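Local coordinates for putative Fe-S biosynthesis protein (Lactobacillus salivarius, PDB 2P2E), which is of unknown function but may take part in the assembly of iron-sulphur clusters, at residues Leu28-Gly33 and Ser47-Leu52; Asn23-Leu28 and Leu52-Asp57. All coordinates share one frame; numbering follows the deposited sequence.

Contact 1: Leu28-Gly33 and Ser47-Leu52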
# COMPACT_ATOMS: atom_id res chain seq x y z
N LEU A 28 0.80 -1.07 -2.69
CA LEU A 28 1.71 -0.95 -1.57
C LEU A 28 2.97 -0.54 -2.31
O LEU A 28 3.71 -1.37 -2.83
CB LEU A 28 1.90 -2.29 -0.89
CG LEU A 28 2.90 -2.26 0.27
CD1 LEU A 28 2.55 -1.17 1.28
CD2 LEU A 28 2.89 -3.61 0.93
N ASP A 29 3.19 0.76 -2.37
CA ASP A 29 4.33 1.31 -3.08
C ASP A 29 5.60 1.47 -2.28
O ASP A 29 5.58 1.78 -1.10
CB ASP A 29 3.92 2.67 -3.68
CG ASP A 29 5.07 3.38 -4.37
OD1 ASP A 29 5.71 2.76 -5.25
OD2 ASP A 29 5.33 4.56 -4.04
N PHE A 30 6.72 1.21 -2.95
CA PHE A 30 8.03 1.39 -2.34
C PHE A 30 8.49 2.67 -3.04
O PHE A 30 8.82 2.66 -4.23
CB PHE A 30 8.96 0.23 -2.65
CG PHE A 30 10.19 0.23 -1.80
CD1 PHE A 30 10.08 0.15 -0.42
CD2 PHE A 30 11.45 0.34 -2.37
CE1 PHE A 30 11.21 0.21 0.40
CE2 PHE A 30 12.58 0.40 -1.57
CZ PHE A 30 12.46 0.34 -0.18
N ASP A 31 8.46 3.76 -2.30
CA ASP A 31 8.80 5.08 -2.80
C ASP A 31 10.27 5.24 -3.12
O ASP A 31 11.03 5.73 -2.30
CB ASP A 31 8.40 6.12 -1.77
CG ASP A 31 8.29 7.49 -2.36
OD1 ASP A 31 8.66 7.64 -3.54
OD2 ASP A 31 7.83 8.41 -1.65
N ASP A 32 10.68 4.84 -4.32
CA ASP A 32 12.08 4.94 -4.71
C ASP A 32 12.26 5.60 -6.07
O ASP A 32 13.37 5.65 -6.61
CB ASP A 32 12.70 3.54 -4.74
CG ASP A 32 11.89 2.56 -5.56
OD1 ASP A 32 11.03 3.01 -6.34
OD2 ASP A 32 12.12 1.34 -5.44
N GLY A 33 11.17 6.12 -6.62
CA GLY A 33 11.27 6.78 -7.90
C GLY A 33 11.13 5.83 -9.08
O GLY A 33 11.06 6.28 -10.22
N SER A 47 12.79 5.77 -0.32
CA SER A 47 12.57 4.34 -0.37
C SER A 47 11.85 3.84 0.87
O SER A 47 12.40 3.10 1.69
CB SER A 47 13.90 3.61 -0.56
OG SER A 47 14.85 4.04 0.40
N ASP A 48 10.60 4.29 1.01
CA ASP A 48 9.77 3.90 2.13
C ASP A 48 8.42 3.42 1.63
O ASP A 48 8.04 3.69 0.50
CB ASP A 48 9.58 5.07 3.07
CG ASP A 48 10.22 4.83 4.39
OD1 ASP A 48 10.76 3.71 4.57
OD2 ASP A 48 10.19 5.74 5.26
N PHE A 49 7.70 2.70 2.49
CA PHE A 49 6.39 2.17 2.14
C PHE A 49 5.27 3.16 2.29
O PHE A 49 5.26 3.96 3.21
CB PHE A 49 6.06 0.97 3.02
CG PHE A 49 6.79 -0.26 2.64
CD1 PHE A 49 6.50 -0.89 1.44
CD2 PHE A 49 7.74 -0.80 3.48
CE1 PHE A 49 7.16 -2.06 1.09
CE2 PHE A 49 8.40 -1.97 3.13
CZ PHE A 49 8.10 -2.60 1.93
N ARG A 50 4.30 3.08 1.40
CA ARG A 50 3.14 3.96 1.46
C ARG A 50 2.04 3.36 0.61
O ARG A 50 2.31 2.56 -0.29
CB ARG A 50 3.51 5.35 0.95
CG ARG A 50 3.92 5.34 -0.49
CD ARG A 50 4.05 6.73 -1.05
NE ARG A 50 4.56 6.68 -2.41
CZ ARG A 50 4.59 7.72 -3.23
NH1 ARG A 50 4.14 8.90 -2.83
NH2 ARG A 50 5.07 7.58 -4.46
N ILE A 51 0.80 3.72 0.89
CA ILE A 51 -0.33 3.20 0.12
C ILE A 51 -0.78 4.18 -0.94
O ILE A 51 -1.04 5.35 -0.65
CB ILE A 51 -1.55 2.91 0.99
CG1 ILE A 51 -1.15 2.01 2.15
CG2 ILE A 51 -2.63 2.25 0.17
CD1 ILE A 51 -0.43 0.79 1.71
N LEU A 52 -0.87 3.70 -2.17
CA LEU A 52 -1.32 4.52 -3.28
C LEU A 52 -2.62 3.97 -3.79
O LEU A 52 -2.81 2.75 -3.84
CB LEU A 52 -0.30 4.49 -4.42
CG LEU A 52 0.96 5.34 -4.40
CD1 LEU A 52 1.58 5.33 -3.01
CD2 LEU A 52 1.93 4.78 -5.44
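Asp-29 and Arg-50 face each other as a hydrogen-bonded antiparallel pair and are joined twice, through the backbone and through their charged ends. The amide of Asp-29 gives its hydrogen to Arg-50 O at 2.9 Å, and Arg-50 N returns a bond to Asp-29 O at 3.1 Å. With Arg-50 CG between its backbone N and carbonyl carbon (chi1 62°) and the chain extended to NE, the two side chains run side by side, and the guanidinium grips one carboxylate oxygen side-on: NE lies 2.8 Å from Asp-29 OD2, on its anti lone pair, and NH2 is 3.1 Å from the same atom. Both donors hold this oxygen almost within the guanidinium plane, while OD1 of Asp-29 is taken by the hydroxyl of Tyr-64. Asp-31 adds a second negative charge, its carboxylate stacked flat over one face of the guanidinium (planes 2° apart) in a long salt bridge, 3.7 Å from Asp-31 OD1 to Arg-50 NH2, that rests on charge alone. Arg-50 NH1 is bonded to Val-42 O, in the long loop that closes this end of the antiparallel pair of strands 24-30 and 49-55, neighbours in the curved mixed sheet. A leucine in place of Arg-50 would probably leave two buried carboxylates near each other without their shared positive partner. The reverse face of the pair is apolar: Phe-30 sends its edge toward the face of Phe-49, planes at 63°, and Leu-28 CD1 meets Ile-51 CD1 at 3.6 Å. One step further toward the loop, Asp-31 N is bonded to Asp-48 O at 2.8 Å.

Contact 2: Asn23-Leu28 and Leu52-Asp57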
# COMPACT_ATOMS: atom_id res chain seq x y z
N ASN A 23 -13.84 1.21 -9.30
CA ASN A 23 -12.81 1.61 -10.25
C ASN A 23 -11.47 1.87 -9.57
O ASN A 23 -10.53 2.38 -10.19
CB ASN A 23 -13.28 2.88 -10.98
CG ASN A 23 -12.84 2.93 -12.43
OD1 ASN A 23 -12.01 3.75 -12.83
ND2 ASN A 23 -13.41 2.03 -13.24
N ALA A 24 -11.37 1.51 -8.29
CA ALA A 24 -10.15 1.74 -7.55
C ALA A 24 -9.31 0.50 -7.26
O ALA A 24 -9.85 -0.59 -7.02
CB ALA A 24 -10.47 2.45 -6.24
N VAL A 25 -7.99 0.69 -7.30
CA VAL A 25 -7.00 -0.34 -7.06
C VAL A 25 -6.01 0.16 -6.00
O VAL A 25 -5.64 1.33 -5.99
CB VAL A 25 -6.22 -0.68 -8.36
CG1 VAL A 25 -5.07 -1.63 -8.07
CG2 VAL A 25 -7.16 -1.29 -9.38
N LEU A 26 -5.59 -0.73 -5.10
CA LEU A 26 -4.65 -0.37 -4.05
C LEU A 26 -3.24 -0.83 -4.34
O LEU A 26 -3.02 -1.94 -4.83
CB LEU A 26 -5.10 -0.96 -2.72
CG LEU A 26 -6.35 -0.34 -2.12
CD1 LEU A 26 -6.72 -1.05 -0.85
CD2 LEU A 26 -6.10 1.11 -1.85
N LEU A 27 -2.28 0.03 -4.02
CA LEU A 27 -0.89 -0.30 -4.23
C LEU A 27 -0.06 -0.10 -2.98
O LEU A 27 -0.21 0.89 -2.27
CB LEU A 27 -0.31 0.57 -5.33
CG LEU A 27 -1.05 0.68 -6.66
CD1 LEU A 27 -0.26 1.62 -7.55
CD2 LEU A 27 -1.20 -0.68 -7.31
N LEU A 28 0.80 -1.07 -2.69
CA LEU A 28 1.71 -0.95 -1.57
C LEU A 28 2.97 -0.54 -2.31
O LEU A 28 3.71 -1.37 -2.83
CB LEU A 28 1.90 -2.29 -0.89
CG LEU A 28 2.90 -2.26 0.27
CD1 LEU A 28 2.55 -1.17 1.28
CD2 LEU A 28 2.89 -3.61 0.93
N LEU A 52 -0.87 3.70 -2.17
CA LEU A 52 -1.32 4.52 -3.28
C LEU A 52 -2.62 3.97 -3.79
O LEU A 52 -2.81 2.75 -3.84
CB LEU A 52 -0.30 4.49 -4.42
CG LEU A 52 0.96 5.34 -4.40
CD1 LEU A 52 1.58 5.33 -3.01
CD2 LEU A 52 1.93 4.78 -5.44
N VAL A 53 -3.53 4.85 -4.16
CA VAL A 53 -4.79 4.42 -4.73
C VAL A 53 -4.89 5.08 -6.10
O VAL A 53 -4.75 6.29 -6.25
CB VAL A 53 -5.99 4.79 -3.84
CG1 VAL A 53 -5.84 6.18 -3.34
CG2 VAL A 53 -7.30 4.65 -4.62
N VAL A 54 -5.08 4.22 -7.10
CA VAL A 54 -5.19 4.62 -8.48
C VAL A 54 -6.48 4.08 -9.04
O VAL A 54 -7.24 3.42 -8.33
CB VAL A 54 -4.05 4.01 -9.30
CG1 VAL A 54 -2.72 4.51 -8.80
CG2 VAL A 54 -4.12 2.51 -9.20
N SER A 55 -6.72 4.35 -10.32
CA SER A 55 -7.91 3.87 -11.02
C SER A 55 -7.46 2.76 -11.95
O SER A 55 -6.29 2.67 -12.33
CB SER A 55 -8.55 4.99 -11.84
OG SER A 55 -8.91 6.08 -11.02
N LYS A 56 -8.40 1.90 -12.33
CA LYS A 56 -8.07 0.79 -13.20
C LYS A 56 -7.66 1.23 -14.60
O LYS A 56 -7.37 0.38 -15.45
CB LYS A 56 -9.26 -0.17 -13.26
CG LYS A 56 -9.61 -0.72 -11.89
CD LYS A 56 -10.77 -1.71 -11.93
CE LYS A 56 -10.99 -2.35 -10.56
NZ LYS A 56 -12.24 -3.18 -10.54
N ASP A 57 -7.62 2.53 -14.85
CA ASP A 57 -7.21 3.01 -16.17
C ASP A 57 -5.74 3.43 -16.22
O ASP A 57 -5.11 3.39 -17.28
CB ASP A 57 -8.10 4.19 -16.61
CG ASP A 57 -8.22 5.28 -15.55
OD1 ASP A 57 -9.03 5.11 -14.62
OD2 ASP A 57 -7.49 6.29 -15.64
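Val-25 and Val-54 sit opposite each other as a hydrogen-bonded pair, and their branches set the pattern of this part of the ladder. CG2 of Val-54 lies 3.9 Å from Val-25 CB, whereas its other methyl, CG1, is turned toward the next partner along and meets Leu-27 CD1 at 4.0 Å. The leucine reaches it because its CG stands beside the backbone N (chi1 -50°) and the chain then runs on extended; the two side chains cross at about a right angle. Next to them Leu-27 and Leu-52 approach through their CB atoms. At the other end of the same face Lys-56, beyond the strand, lays its aliphatic chain across Val-25 at about a right angle, with CG 3.6 Å from Val-25 CG2. Its NZ is hydrogen-bonded to Ser-22 O. The opposite face carries Ala-24, Leu-26, Val-53 and Ser-55. Here Val-53 spreads between two neighbours, its CB 4.2 Å from Leu-26 CD2 and its CG2 touching Ala-24 CB; Thr-19 and Tyr-18 of helix 9-19 lie against Leu-26 and Val-53 respectively. The antiparallel backbone bonds between Val-25 and Val-54, and between Leu-27 and Leu-52, are made in both directions, and Lys-56 N extends the series to Asn-23 O at 3.1 Å. With peptide groups bonded to one another and methyl groups meeting on both faces, cohesion between the strands rests on backbone polarity and hydrocarbon contact, and charge enters only at the solvent-exposed end, with Lys-56 and Asp-57.

How the contacts relate
Contacts 1 and 2 are successive lengths of one antiparallel ladder between strands 24-30 and 49-55, their centres about 14 Å apart. Leu-28 and Leu-52 belong to both, and Ile-51 of contact 1 packs its CG2 against Leu-27 O of contact 2 at 3.7 Å. The character of the pairing changes along the way: charged and aromatic groups mark contact 1, aliphatic ones contact 2. In chain order, contact 1 brings together the inner ends, 14 residues apart, and contact 2 the outer ends. Contact 1 lies nearer the middle of the molecule, its centre about 7 Å from that of the chain against about 10 Å for contact 2.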